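Local coordinates for protein lipoxygenase (Cyanothece sp., PDB 5EK8) that probably catalyses, as a 9R-lipoxygenase with non-heme iron, the insertion of molecular oxygen into polyunsaturated fatty acids, at residues Ala356-Ala361 against Thr567-Trp572; Lys438-Arg443 against Ile562-Thr567; Gln366-Ala371 against Asn396-Gly401; Leu252-Leu255 against Pro260-Leu263. All coordinates share one frame; numbering follows the deposited sequence.

Contact 1: Ala356-Ala361 against Thr567-Trp572. With FE2 (Fe (II) ion), chain B.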
loop_
_atom_site.group_PDB
_atom_site.type_symbol
_atom_site.label_atom_id
_atom_site.label_comp_id
_atom_site.label_asym_id
_atom_site.label_seq_id
_atom_site.Cartn_x
_atom_site.Cartn_y
_atom_site.Cartn_z
ATOM N N ALA A 356 -9.453 -0.793 7.486
ATOM C CA ALA A 356 -8.493 -0.139 8.380
ATOM C C ALA A 356 -7.206 -0.947 8.533
ATOM O O ALA A 356 -6.135 -0.505 8.120
ATOM C CB ALA A 356 -9.117 0.099 9.746
ATOM N N ILE A 357 -7.322 -2.132 9.122
ATOM C CA ILE A 357 -6.152 -2.940 9.449
ATOM C C ILE A 357 -5.586 -3.738 8.266
ATOM O O ILE A 357 -4.438 -3.529 7.866
ATOM C CB ILE A 357 -6.456 -3.948 10.571
ATOM C CG1 ILE A 357 -7.179 -3.279 11.739
ATOM C CG2 ILE A 357 -5.180 -4.613 11.012
ATOM C CD1 ILE A 357 -6.358 -2.253 12.462
ATOM N N GLU A 358 -6.382 -4.668 7.737
ATOM C CA GLU A 358 -5.918 -5.599 6.705
ATOM C C GLU A 358 -5.476 -4.897 5.427
ATOM O O GLU A 358 -4.490 -5.280 4.794
ATOM C CB GLU A 358 -7.017 -6.608 6.378
ATOM C CG GLU A 358 -7.530 -7.359 7.585
ATOM C CD GLU A 358 -6.405 -7.965 8.390
ATOM O OE1 GLU A 358 -6.320 -7.682 9.608
ATOM O OE2 GLU A 358 -5.605 -8.722 7.797
ATOM N N HIS A 359 -6.211 -3.861 5.055
ATOM C CA HIS A 359 -5.905 -3.115 3.854
ATOM C C HIS A 359 -4.956 -1.949 4.096
ATOM O O HIS A 359 -3.750 -2.057 3.868
ATOM C CB HIS A 359 -7.189 -2.594 3.235
ATOM C CG HIS A 359 -7.046 -2.217 1.800
ATOM N ND1 HIS A 359 -8.018 -1.529 1.113
ATOM C CD2 HIS A 359 -6.039 -2.439 0.921
ATOM C CE1 HIS A 359 -7.619 -1.343 -0.136
ATOM N NE2 HIS A 359 -6.426 -1.887 -0.273
ATOM N N TYR A 360 -5.516 -0.828 4.540
ATOM C CA TYR A 360 -4.758 0.413 4.650
ATOM C C TYR A 360 -3.540 0.294 5.558
ATOM O O TYR A 360 -2.445 0.722 5.196
ATOM C CB TYR A 360 -5.654 1.544 5.147
ATOM C CG TYR A 360 -4.910 2.844 5.345
ATOM C CD1 TYR A 360 -4.459 3.583 4.255
ATOM C CD2 TYR A 360 -4.659 3.333 6.619
ATOM C CE1 TYR A 360 -3.772 4.773 4.439
ATOM C CE2 TYR A 360 -3.979 4.513 6.810
ATOM C CZ TYR A 360 -3.540 5.231 5.723
ATOM O OH TYR A 360 -2.865 6.410 5.932
ATOM N N ALA A 361 -3.722 -0.299 6.729
ATOM C CA ALA A 361 -2.624 -0.401 7.680
ATOM C C ALA A 361 -1.584 -1.435 7.260
ATOM O O ALA A 361 -0.403 -1.111 7.116
ATOM C CB ALA A 361 -3.153 -0.729 9.056
ATOM N N THR A 567 2.393 -7.838 -3.478
ATOM C CA THR A 567 1.751 -8.545 -4.584
ATOM C C THR A 567 0.460 -9.247 -4.159
ATOM O O THR A 567 -0.609 -8.644 -4.191
ATOM C CB THR A 567 2.696 -9.580 -5.215
ATOM O OG1 THR A 567 3.071 -10.549 -4.229
ATOM C CG2 THR A 567 3.940 -8.900 -5.758
ATOM N N LEU A 568 0.561 -10.511 -3.753
ATOM C CA LEU A 568 -0.628 -11.305 -3.443
ATOM C C LEU A 568 -1.529 -10.723 -2.352
ATOM O O LEU A 568 -2.738 -10.667 -2.532
ATOM C CB LEU A 568 -0.237 -12.727 -3.043
ATOM C CG LEU A 568 -1.445 -13.566 -2.614
ATOM C CD1 LEU A 568 -2.441 -13.701 -3.765
ATOM C CD2 LEU A 568 -1.030 -14.934 -2.090
ATOM N N TRP A 569 -0.960 -10.310 -1.224
ATOM C CA TRP A 569 -1.777 -9.836 -0.111
ATOM C C TRP A 569 -2.627 -8.635 -0.495
ATOM O O TRP A 569 -3.852 -8.659 -0.347
ATOM C CB TRP A 569 -0.907 -9.476 1.099
ATOM C CG TRP A 569 -1.719 -8.896 2.215
ATOM C CD1 TRP A 569 -1.767 -7.587 2.604
ATOM C CD2 TRP A 569 -2.634 -9.599 3.063
ATOM N NE1 TRP A 569 -2.647 -7.436 3.653
ATOM C CE2 TRP A 569 -3.187 -8.658 3.955
ATOM C CE3 TRP A 569 -3.033 -10.935 3.162
ATOM C CZ2 TRP A 569 -4.115 -9.013 4.932
ATOM C CZ3 TRP A 569 -3.952 -11.285 4.138
ATOM C CH2 TRP A 569 -4.484 -10.328 5.006
ATOM N N HIS A 570 -1.977 -7.586 -0.978
ATOM C CA HIS A 570 -2.696 -6.388 -1.368
ATOM C C HIS A 570 -3.675 -6.683 -2.493
ATOM O O HIS A 570 -4.761 -6.124 -2.522
ATOM C CB HIS A 570 -1.733 -5.282 -1.791
ATOM C CG HIS A 570 -2.424 -4.087 -2.367
ATOM N ND1 HIS A 570 -2.596 -3.910 -3.720
ATOM C CD2 HIS A 570 -3.015 -3.027 -1.767
ATOM C CE1 HIS A 570 -3.252 -2.782 -3.933
ATOM N NE2 HIS A 570 -3.515 -2.229 -2.766
ATOM N N THR A 571 -3.282 -7.556 -3.416
ATOM C CA THR A 571 -4.174 -7.998 -4.483
ATOM C C THR A 571 -5.459 -8.539 -3.887
ATOM O O THR A 571 -6.560 -8.130 -4.254
ATOM C CB THR A 571 -3.535 -9.101 -5.358
ATOM O OG1 THR A 571 -2.512 -8.533 -6.179
ATOM C CG2 THR A 571 -4.581 -9.746 -6.246
ATOM N N TRP A 572 -5.292 -9.453 -2.942
ATOM C CA TRP A 572 -6.406 -10.160 -2.341
ATOM C C TRP A 572 -7.327 -9.213 -1.604
ATOM O O TRP A 572 -8.542 -9.261 -1.784
ATOM C CB TRP A 572 -5.904 -11.232 -1.383
ATOM C CG TRP A 572 -6.974 -12.184 -0.960
ATOM C CD1 TRP A 572 -8.033 -11.926 -0.129
ATOM C CD2 TRP A 572 -7.083 -13.557 -1.336
ATOM N NE1 TRP A 572 -8.795 -13.060 0.032
ATOM C CE2 TRP A 572 -8.233 -14.074 -0.700
ATOM C CE3 TRP A 572 -6.320 -14.403 -2.149
ATOM C CZ2 TRP A 572 -8.637 -15.393 -0.853
ATOM C CZ3 TRP A 572 -6.722 -15.716 -2.301
ATOM C CH2 TRP A 572 -7.875 -16.198 -1.658
HETATM FE FE FE2 B . -5.232 -0.595 -1.987
#
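H359 and H570 meet at the iron between two helices, each giving its NE2 to the same iron(II) ion at 2.5 Å. Their CA atoms lie 6.9 Å apart, the nearest pair between 356-361 and 567-572. Both imidazoles swing CG away from their own backbone N (chi1 -161° for H359), which carries the rings toward each other between the helices with their NE2 atoms 3.8 Å apart. The planes meet obliquely, at 38°, and H570 NE2 sits near the edge of the H359 ring; the metal rather than ring stacking joins the two. H359 ND1 is hydrogen-bonded to E355, which helps fix the rotation of that ring. This is the iron centre of the lipoxygenase fold, in which a long helix with a widened turn supplies histidines to the metal: the pi-type turn is seen where A361 N bonds A356 O, five residues back, at 2.8 Å. H364 and the C-terminal carboxylate of I668 also bind the iron, and N574 belongs to the same site. One residue from each histidine, W569 turns the edge of its indole to E358. Its NE1 donates to the backbone O of E358 at 3.1 Å, a somewhat bent bond (144° at the hydrogen) with the oxygen tilted slightly off the ring plane. The E358 chain bends at its second torsion, bringing OE2 in the indole plane to the edge at W569 CZ2, with the carboxylate turned almost perpendicular to the ring; the same OE2 forms a salt bridge with K362.

Contact 2: Lys438-Arg443 against Ile562-Thr567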
loop_
_atom_site.group_PDB
_atom_site.type_symbol
_atom_site.label_atom_id
_atom_site.label_comp_id
_atom_site.label_asym_id
_atom_site.label_seq_id
_atom_site.Cartn_x
_atom_site.Cartn_y
_atom_site.Cartn_z
ATOM N N LYS A 438 10.577 -10.273 10.441
ATOM C CA LYS A 438 11.304 -11.452 10.916
ATOM C C LYS A 438 10.400 -12.605 11.336
ATOM O O LYS A 438 9.389 -12.405 12.013
ATOM C CB LYS A 438 12.229 -11.079 12.078
ATOM C CG LYS A 438 13.372 -12.065 12.260
ATOM C CD LYS A 438 14.360 -11.618 13.319
ATOM C CE LYS A 438 15.608 -12.486 13.300
ATOM N NZ LYS A 438 16.562 -12.094 14.373
ATOM N N ASP A 439 10.787 -13.811 10.915
ATOM C CA ASP A 439 10.081 -15.054 11.233
ATOM C C ASP A 439 8.609 -15.044 10.810
ATOM O O ASP A 439 7.820 -15.885 11.248
ATOM C CB ASP A 439 10.187 -15.360 12.730
ATOM C CG ASP A 439 11.504 -16.032 13.104
ATOM O OD1 ASP A 439 12.461 -15.975 12.301
ATOM O OD2 ASP A 439 11.579 -16.617 14.209
ATOM N N TRP A 440 8.245 -14.097 9.951
ATOM C CA TRP A 440 6.876 -13.988 9.469
ATOM C C TRP A 440 6.603 -15.043 8.398
ATOM O O TRP A 440 7.391 -15.218 7.469
ATOM C CB TRP A 440 6.613 -12.582 8.921
ATOM C CG TRP A 440 5.165 -12.287 8.655
ATOM C CD1 TRP A 440 4.310 -11.596 9.461
ATOM C CD2 TRP A 440 4.406 -12.672 7.502
ATOM N NE1 TRP A 440 3.066 -11.522 8.882
ATOM C CE2 TRP A 440 3.097 -12.179 7.680
ATOM C CE3 TRP A 440 4.706 -13.385 6.337
ATOM C CZ2 TRP A 440 2.089 -12.380 6.739
ATOM C CZ3 TRP A 440 3.705 -13.584 5.406
ATOM C CH2 TRP A 440 2.414 -13.080 5.610
ATOM N N GLN A 441 5.484 -15.745 8.540
ATOM C CA GLN A 441 5.061 -16.742 7.560
ATOM C C GLN A 441 3.533 -16.815 7.513
ATOM O O GLN A 441 2.870 -16.588 8.526
ATOM C CB GLN A 441 5.661 -18.110 7.885
ATOM C CG GLN A 441 5.297 -18.632 9.258
ATOM C CD GLN A 441 5.939 -19.966 9.563
ATOM O OE1 GLN A 441 6.604 -20.557 8.712
ATOM N NE2 GLN A 441 5.744 -20.451 10.787
ATOM N N PRO A 442 2.967 -17.113 6.329
ATOM C CA PRO A 442 1.510 -17.149 6.164
ATOM C C PRO A 442 0.834 -18.217 7.019
ATOM O O PRO A 442 1.442 -19.246 7.322
ATOM C CB PRO A 442 1.331 -17.462 4.673
ATOM C CG PRO A 442 2.615 -17.065 4.035
ATOM C CD PRO A 442 3.670 -17.358 5.059
ATOM N N ARG A 443 -0.415 -17.959 7.400
ATOM C CA ARG A 443 -1.213 -18.901 8.182
ATOM C C ARG A 443 -1.353 -20.249 7.479
ATOM O O ARG A 443 -1.178 -20.344 6.266
ATOM C CB ARG A 443 -2.601 -18.316 8.454
ATOM C CG ARG A 443 -3.449 -18.154 7.195
ATOM C CD ARG A 443 -4.571 -17.137 7.384
ATOM N NE ARG A 443 -4.058 -15.781 7.574
ATOM C CZ ARG A 443 -4.825 -14.702 7.711
ATOM N NH1 ARG A 443 -6.147 -14.814 7.677
ATOM N NH2 ARG A 443 -4.273 -13.507 7.876
ATOM N N ILE A 562 8.201 -8.393 1.961
ATOM C CA ILE A 562 7.888 -7.275 1.079
ATOM C C ILE A 562 7.134 -7.732 -0.163
ATOM O O ILE A 562 6.034 -7.247 -0.447
ATOM C CB ILE A 562 9.168 -6.532 0.643
ATOM C CG1 ILE A 562 9.837 -5.871 1.850
ATOM C CG2 ILE A 562 8.850 -5.498 -0.434
ATOM C CD1 ILE A 562 11.234 -5.345 1.559
ATOM N N ILE A 563 7.725 -8.678 -0.889
ATOM C CA ILE A 563 7.122 -9.168 -2.121
ATOM C C ILE A 563 5.743 -9.750 -1.855
ATOM O O ILE A 563 4.804 -9.500 -2.609
ATOM C CB ILE A 563 8.003 -10.229 -2.807
ATOM C CG1 ILE A 563 9.310 -9.601 -3.288
ATOM C CG2 ILE A 563 7.270 -10.847 -3.985
ATOM C CD1 ILE A 563 10.270 -10.588 -3.906
ATOM N N PHE A 564 5.614 -10.503 -0.767
ATOM C CA PHE A 564 4.335 -11.128 -0.443
ATOM C C PHE A 564 3.246 -10.097 -0.245
ATOM O O PHE A 564 2.150 -10.234 -0.789
ATOM C CB PHE A 564 4.432 -11.995 0.809
ATOM C CG PHE A 564 3.145 -12.699 1.152
ATOM C CD1 PHE A 564 2.231 -12.131 2.032
ATOM C CD2 PHE A 564 2.843 -13.926 0.583
ATOM C CE1 PHE A 564 1.047 -12.780 2.343
ATOM C CE2 PHE A 564 1.662 -14.583 0.893
ATOM C CZ PHE A 564 0.761 -14.007 1.772
ATOM N N HIS A 565 3.538 -9.061 0.532
ATOM C CA HIS A 565 2.485 -8.104 0.842
ATOM C C HIS A 565 2.226 -7.089 -0.267
ATOM O O HIS A 565 1.121 -6.562 -0.373
ATOM C CB HIS A 565 2.800 -7.400 2.156
ATOM C CG HIS A 565 2.634 -8.293 3.343
ATOM N ND1 HIS A 565 3.633 -9.136 3.784
ATOM C CD2 HIS A 565 1.569 -8.521 4.146
ATOM C CE1 HIS A 565 3.198 -9.823 4.825
ATOM N NE2 HIS A 565 1.948 -9.469 5.065
ATOM N N THR A 566 3.224 -6.826 -1.102
ATOM C CA THR A 566 3.041 -5.875 -2.192
ATOM C C THR A 566 2.347 -6.511 -3.393
ATOM O O THR A 566 1.791 -5.808 -4.238
ATOM C CB THR A 566 4.379 -5.279 -2.655
ATOM O OG1 THR A 566 5.312 -6.339 -2.902
ATOM C CG2 THR A 566 4.928 -4.334 -1.599
ATOM N N THR A 567 2.393 -7.838 -3.478
ATOM C CA THR A 567 1.751 -8.545 -4.584
ATOM C C THR A 567 0.460 -9.247 -4.159
ATOM O O THR A 567 -0.609 -8.644 -4.191
ATOM C CB THR A 567 2.696 -9.580 -5.215
ATOM O OG1 THR A 567 3.071 -10.549 -4.229
ATOM C CG2 THR A 567 3.940 -8.900 -5.758
#
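W440 lays the six-membered ring of its indole beneath the edge of H565, whose CE1 hangs over one face of the indole, offset toward its rim. The pair is T-shaped, with centroids 4.5 Å apart and planes at 66°, and H565 NE2 comes to 3.4 Å from W440 CZ2. The imidazole keeps this pose through a torsion that sets CG opposite the carbonyl carbon (chi1 -72°), while its ND1 is hydrogen-bonded to the backbone O of H561, one helical turn earlier. F564, the preceding residue, meets the same tryptophan at its outer edge: W440 CH2 lies 3.6 Å from F564 CE1, and W440 CZ3 comes over a face of the phenyl ring, the two planes being oblique to each other. The three rings form a buried aromatic cluster that ties the irregular loop between helices 421-432 and 451-473 to helix 549-574, the helix that also supplies an iron ligand. H561 extends the cluster, presenting an edge-to-face contact to W440. P442 adds an apolar touch, its CG 4.1 Å from F564 CE2, and itself packs on W460. M367, on helix 337-377, also touches H565.

Contact 3: Gln366-Ala371 against Asn396-Gly401; sequences QMEQYA and NINRRG
Helices 337-377 and 394-404 come nearest, within these segments, at E368 and N398, whose CA atoms lie 8.0 Å apart, with the CB atoms of both residues directed at the other helix. Their side chains run past each other in opposite directions and make a single hydrogen bond: N398 ND2 donates to E368 OE2 at 2.6 Å, nearly straight at the hydrogen (166°). The carboxylate oxygen lies in the plane of the amide, whereas the donor approaches that oxygen on its anti side and 33° out of the carboxylate plane. E368 stays extended beyond CG, its CG turned opposite the backbone N, which carries the acid across to the neighbouring helix. Both carboxylate oxygens are engaged: OE2 also forms a salt bridge with R173, and OE1 accepts a hydrogen bond from the backbone N of I174. The amide in turn is linked to the metal site, for N398 OD1 is hydrogen-bonded to ND1 of the iron ligand H364. The side chain of N398, about 7 Å from the bound iron(II) ion, is a second-shell group that probably helps orient the H364 imidazole. The buried acid holds the amide's NH2 end, which leaves OD1 turned to H364, and E368 would probably polarise the amide along this relay.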
loop_
_atom_site.group_PDB
_atom_site.type_symbol
_atom_site.label_atom_id
_atom_site.label_comp_id
_atom_site.label_asym_id
_atom_site.label_seq_id
_atom_site.Cartn_x
_atom_site.Cartn_y
_atom_site.Cartn_z
ATOM N N GLN A 366 2.409 -0.221 5.986
ATOM C CA GLN A 366 3.533 -1.073 6.347
ATOM C C GLN A 366 4.555 -1.170 5.215
ATOM O O GLN A 366 5.751 -1.305 5.463
ATOM C CB GLN A 366 3.062 -2.475 6.743
ATOM C CG GLN A 366 4.188 -3.322 7.326
ATOM C CD GLN A 366 3.851 -4.796 7.454
ATOM O OE1 GLN A 366 4.718 -5.611 7.787
ATOM N NE2 GLN A 366 2.592 -5.149 7.198
ATOM N N MET A 367 4.092 -1.083 3.972
ATOM C CA MET A 367 4.994 -1.248 2.836
ATOM C C MET A 367 5.625 0.069 2.380
ATOM O O MET A 367 6.678 0.061 1.735
ATOM C CB MET A 367 4.265 -1.910 1.667
ATOM C CG MET A 367 3.912 -3.381 1.888
ATOM S SD MET A 367 5.342 -4.451 2.159
ATOM C CE MET A 367 5.272 -4.700 3.932
ATOM N N GLU A 368 5.002 1.198 2.716
ATOM C CA GLU A 368 5.582 2.483 2.327
ATOM C C GLU A 368 6.980 2.682 2.920
ATOM O O GLU A 368 7.859 3.239 2.266
ATOM C CB GLU A 368 4.680 3.659 2.730
ATOM C CG GLU A 368 5.343 5.018 2.487
ATOM C CD GLU A 368 4.370 6.139 2.187
ATOM O OE1 GLU A 368 4.836 7.242 1.827
ATOM O OE2 GLU A 368 3.148 5.926 2.303
ATOM N N GLN A 369 7.191 2.209 4.148
ATOM C CA GLN A 369 8.479 2.382 4.820
ATOM C C GLN A 369 9.574 1.625 4.074
ATOM O O GLN A 369 10.691 2.134 3.876
ATOM C CB GLN A 369 8.399 1.925 6.284
ATOM C CG GLN A 369 8.137 0.446 6.512
ATOM C CD GLN A 369 7.834 0.115 7.971
ATOM O OE1 GLN A 369 8.363 0.747 8.892
ATOM N NE2 GLN A 369 6.974 -0.880 8.185
ATOM N N TYR A 370 9.234 0.418 3.630
ATOM C CA TYR A 370 10.148 -0.386 2.844
ATOM C C TYR A 370 10.406 0.268 1.504
ATOM O O TYR A 370 11.521 0.219 0.995
ATOM C CB TYR A 370 9.599 -1.789 2.643
ATOM C CG TYR A 370 9.556 -2.596 3.908
ATOM C CD1 TYR A 370 10.726 -3.114 4.466
ATOM C CD2 TYR A 370 8.352 -2.851 4.545
ATOM C CE1 TYR A 370 10.693 -3.861 5.630
ATOM C CE2 TYR A 370 8.307 -3.590 5.706
ATOM C CZ TYR A 370 9.479 -4.093 6.245
ATOM O OH TYR A 370 9.412 -4.835 7.397
ATOM N N ALA A 371 9.373 0.878 0.929
ATOM C CA ALA A 371 9.538 1.602 -0.329
ATOM C C ALA A 371 10.554 2.731 -0.183
ATOM O O ALA A 371 11.577 2.759 -0.878
ATOM C CB ALA A 371 8.206 2.151 -0.811
ATOM N N ASN A 396 2.639 7.351 -4.089
ATOM C CA ASN A 396 1.607 8.098 -4.793
ATOM C C ASN A 396 0.218 7.778 -4.256
ATOM O O ASN A 396 -0.547 8.681 -3.905
ATOM C CB ASN A 396 1.663 7.803 -6.295
ATOM C CG ASN A 396 3.011 8.142 -6.914
ATOM O OD1 ASN A 396 3.591 9.197 -6.637
ATOM N ND2 ASN A 396 3.524 7.238 -7.750
ATOM N N ILE A 397 -0.103 6.490 -4.183
ATOM C CA ILE A 397 -1.446 6.087 -3.787
ATOM C C ILE A 397 -1.689 6.383 -2.311
ATOM O O ILE A 397 -2.799 6.757 -1.932
ATOM C CB ILE A 397 -1.723 4.589 -4.085
ATOM C CG1 ILE A 397 -3.173 4.236 -3.744
ATOM C CG2 ILE A 397 -0.770 3.679 -3.341
ATOM C CD1 ILE A 397 -4.204 5.083 -4.477
ATOM N N ASN A 398 -0.660 6.248 -1.480
ATOM C CA ASN A 398 -0.828 6.593 -0.071
ATOM C C ASN A 398 -1.062 8.094 0.114
ATOM O O ASN A 398 -1.952 8.517 0.873
ATOM C CB ASN A 398 0.382 6.136 0.738
ATOM C CG ASN A 398 0.434 4.634 0.901
ATOM O OD1 ASN A 398 -0.505 3.928 0.529
ATOM N ND2 ASN A 398 1.530 4.135 1.466
ATOM N N ARG A 399 -0.275 8.894 -0.599
ATOM C CA ARG A 399 -0.433 10.342 -0.563
ATOM C C ARG A 399 -1.808 10.759 -1.084
ATOM O O ARG A 399 -2.376 11.754 -0.634
ATOM C CB ARG A 399 0.674 11.019 -1.373
ATOM C CG ARG A 399 0.557 12.528 -1.461
ATOM C CD ARG A 399 0.506 13.162 -0.086
ATOM N NE ARG A 399 0.269 14.601 -0.161
ATOM C CZ ARG A 399 -0.933 15.166 -0.118
ATOM N NH1 ARG A 399 -2.019 14.413 0.003
ATOM N NH2 ARG A 399 -1.048 16.485 -0.194
ATOM N N ARG A 400 -2.346 9.987 -2.025
ATOM C CA ARG A 400 -3.691 10.237 -2.537
ATOM C C ARG A 400 -4.744 9.884 -1.487
ATOM O O ARG A 400 -5.720 10.612 -1.292
ATOM C CB ARG A 400 -3.933 9.441 -3.823
ATOM C CG ARG A 400 -5.373 9.475 -4.328
ATOM C CD ARG A 400 -5.844 10.895 -4.604
ATOM N NE ARG A 400 -7.208 10.915 -5.119
ATOM C CZ ARG A 400 -7.927 12.019 -5.293
ATOM N NH1 ARG A 400 -7.412 13.203 -4.987
ATOM N NH2 ARG A 400 -9.161 11.939 -5.770
ATOM N N GLY A 401 -4.531 8.757 -0.816
ATOM C CA GLY A 401 -5.410 8.309 0.245
ATOM C C GLY A 401 -5.460 9.305 1.383
ATOM O O GLY A 401 -6.454 9.377 2.106
#

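Contact 4: Leu252-Leu255 against Pro260-Leu263; sequences LRVL and PCLL
Two hydrogen-bonding links join V254 and L255 to the chain that turns back at P260-L263. The direct one runs from C261 N to V254 O, 2.9 Å long and 162° at the hydrogen, with the donor almost in line with the carbonyl bond. The second passes through a water, which donates to L255 O at 3.0 Å and to C261 O at 2.8 Å, so that of two consecutive carbonyls at the end of the helix one is bonded directly and the next through the water. Van der Waals contacts fill in around these bonds. P260 brings its CB to 3.4 Å from L255 O, its CA being the closest to that of L255, 5.1 Å away. V254 carries the apolar part: its CG1, turned opposite the backbone N (chi1 159°), rests 4.0 Å from C261 CB and equally near C261 SG, and reaches L263 CD2 at 4.2 Å. L263 points its CB at the helix and also packs on F273 and M275 of strand 272-277, while both L255 and L263 touch L304 of strand 303-313. P260 O accepts a hydrogen bond from R443 NH1. The whole is a tight helix-to-strand connection, in which the C-terminal end of helix 247-256 is bonded to the extended chain leading into strand 264-266, which lies between strands 272-277 and 513-515 of an antiparallel sheet.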
loop_
_atom_site.group_PDB
_atom_site.type_symbol
_atom_site.label_atom_id
_atom_site.label_comp_id
_atom_site.label_asym_id
_atom_site.label_seq_id
_atom_site.Cartn_x
_atom_site.Cartn_y
_atom_site.Cartn_z
ATOM N N LEU A 252 -17.608 -19.112 4.396
ATOM C CA LEU A 252 -16.679 -18.995 3.277
ATOM C C LEU A 252 -16.029 -17.613 3.207
ATOM O O LEU A 252 -14.834 -17.502 2.946
ATOM C CB LEU A 252 -17.384 -19.304 1.957
ATOM C CG LEU A 252 -17.558 -20.790 1.653
ATOM C CD1 LEU A 252 -18.288 -20.975 0.347
ATOM C CD2 LEU A 252 -16.205 -21.493 1.624
ATOM N N ARG A 253 -16.808 -16.565 3.455
ATOM C CA ARG A 253 -16.284 -15.207 3.345
ATOM C C ARG A 253 -15.534 -14.792 4.600
ATOM O O ARG A 253 -14.661 -13.926 4.550
ATOM C CB ARG A 253 -17.406 -14.214 3.046
ATOM C CG ARG A 253 -18.085 -14.460 1.708
ATOM C CD ARG A 253 -17.073 -14.780 0.609
ATOM N NE ARG A 253 -16.351 -13.593 0.157
ATOM C CZ ARG A 253 -15.392 -13.606 -0.765
ATOM N NH1 ARG A 253 -14.791 -12.477 -1.120
ATOM N NH2 ARG A 253 -15.030 -14.749 -1.329
ATOM N N VAL A 254 -15.875 -15.406 5.728
ATOM C CA VAL A 254 -15.079 -15.215 6.930
ATOM C C VAL A 254 -13.673 -15.755 6.682
ATOM O O VAL A 254 -12.674 -15.133 7.055
ATOM C CB VAL A 254 -15.711 -15.909 8.152
ATOM C CG1 VAL A 254 -14.672 -16.143 9.241
ATOM C CG2 VAL A 254 -16.869 -15.079 8.688
ATOM N N LEU A 255 -13.610 -16.906 6.017
ATOM C CA LEU A 255 -12.337 -17.566 5.728
ATOM C C LEU A 255 -11.520 -16.882 4.636
ATOM O O LEU A 255 -10.323 -16.638 4.802
ATOM C CB LEU A 255 -12.574 -19.021 5.323
ATOM C CG LEU A 255 -12.830 -20.032 6.439
ATOM C CD1 LEU A 255 -13.093 -21.402 5.835
ATOM C CD2 LEU A 255 -11.660 -20.077 7.422
ATOM N N PRO A 260 -9.771 -11.810 5.383
ATOM C CA PRO A 260 -9.676 -13.238 5.670
ATOM C C PRO A 260 -9.278 -13.428 7.122
ATOM O O PRO A 260 -8.113 -13.232 7.473
ATOM C CB PRO A 260 -8.585 -13.729 4.709
ATOM C CG PRO A 260 -7.992 -12.477 4.071
ATOM C CD PRO A 260 -8.520 -11.290 4.820
ATOM N N CYS A 261 -10.246 -13.800 7.950
ATOM C CA CYS A 261 -10.069 -13.825 9.396
ATOM C C CYS A 261 -9.077 -14.882 9.872
ATOM O O CYS A 261 -9.191 -16.056 9.530
ATOM C CB CYS A 261 -11.423 -14.042 10.076
ATOM S SG CYS A 261 -12.626 -12.708 9.782
ATOM N N LEU A 262 -8.095 -14.449 10.659
ATOM C CA LEU A 262 -7.203 -15.373 11.344
ATOM C C LEU A 262 -7.885 -15.779 12.641
ATOM O O LEU A 262 -7.820 -15.065 13.637
ATOM C CB LEU A 262 -5.836 -14.736 11.607
ATOM C CG LEU A 262 -4.635 -15.654 11.854
ATOM C CD1 LEU A 262 -3.339 -14.891 11.640
ATOM C CD2 LEU A 262 -4.659 -16.230 13.251
ATOM N N LEU A 263 -8.551 -16.928 12.613
ATOM C CA LEU A 263 -9.423 -17.340 13.709
ATOM C C LEU A 263 -8.696 -17.706 15.003
ATOM O O LEU A 263 -7.505 -18.023 15.009
ATOM C CB LEU A 263 -10.282 -18.527 13.267
ATOM C CG LEU A 263 -11.315 -18.272 12.169
ATOM C CD1 LEU A 263 -12.232 -19.469 12.061
ATOM C CD2 LEU A 263 -12.113 -17.006 12.438
HETATM O O HOH W 1 -8.261 -16.787 6.999
#

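Contact 1 holds the iron, and the other three are arranged around it. Contact 2 shares T567 with it, the two centres 11 Å apart on helix 549-574, where W569 N probably bonds F564 O at 3.1 Å. Contact 3 continues helix 337-377, its centre 12 Å from that of contact 1, and it reaches the metal through H364. Contacts 2 and 3 also meet directly, I562 CD1 lying 3.7 Å from Y370 CD1. Contact 4 is more peripheral: P260 packs against W569 and W572 of contact 1, and the P260 side chain is about 13 Å from the iron. Contacts 3 and 4 do not touch, their nearest atoms being about 12 Å apart.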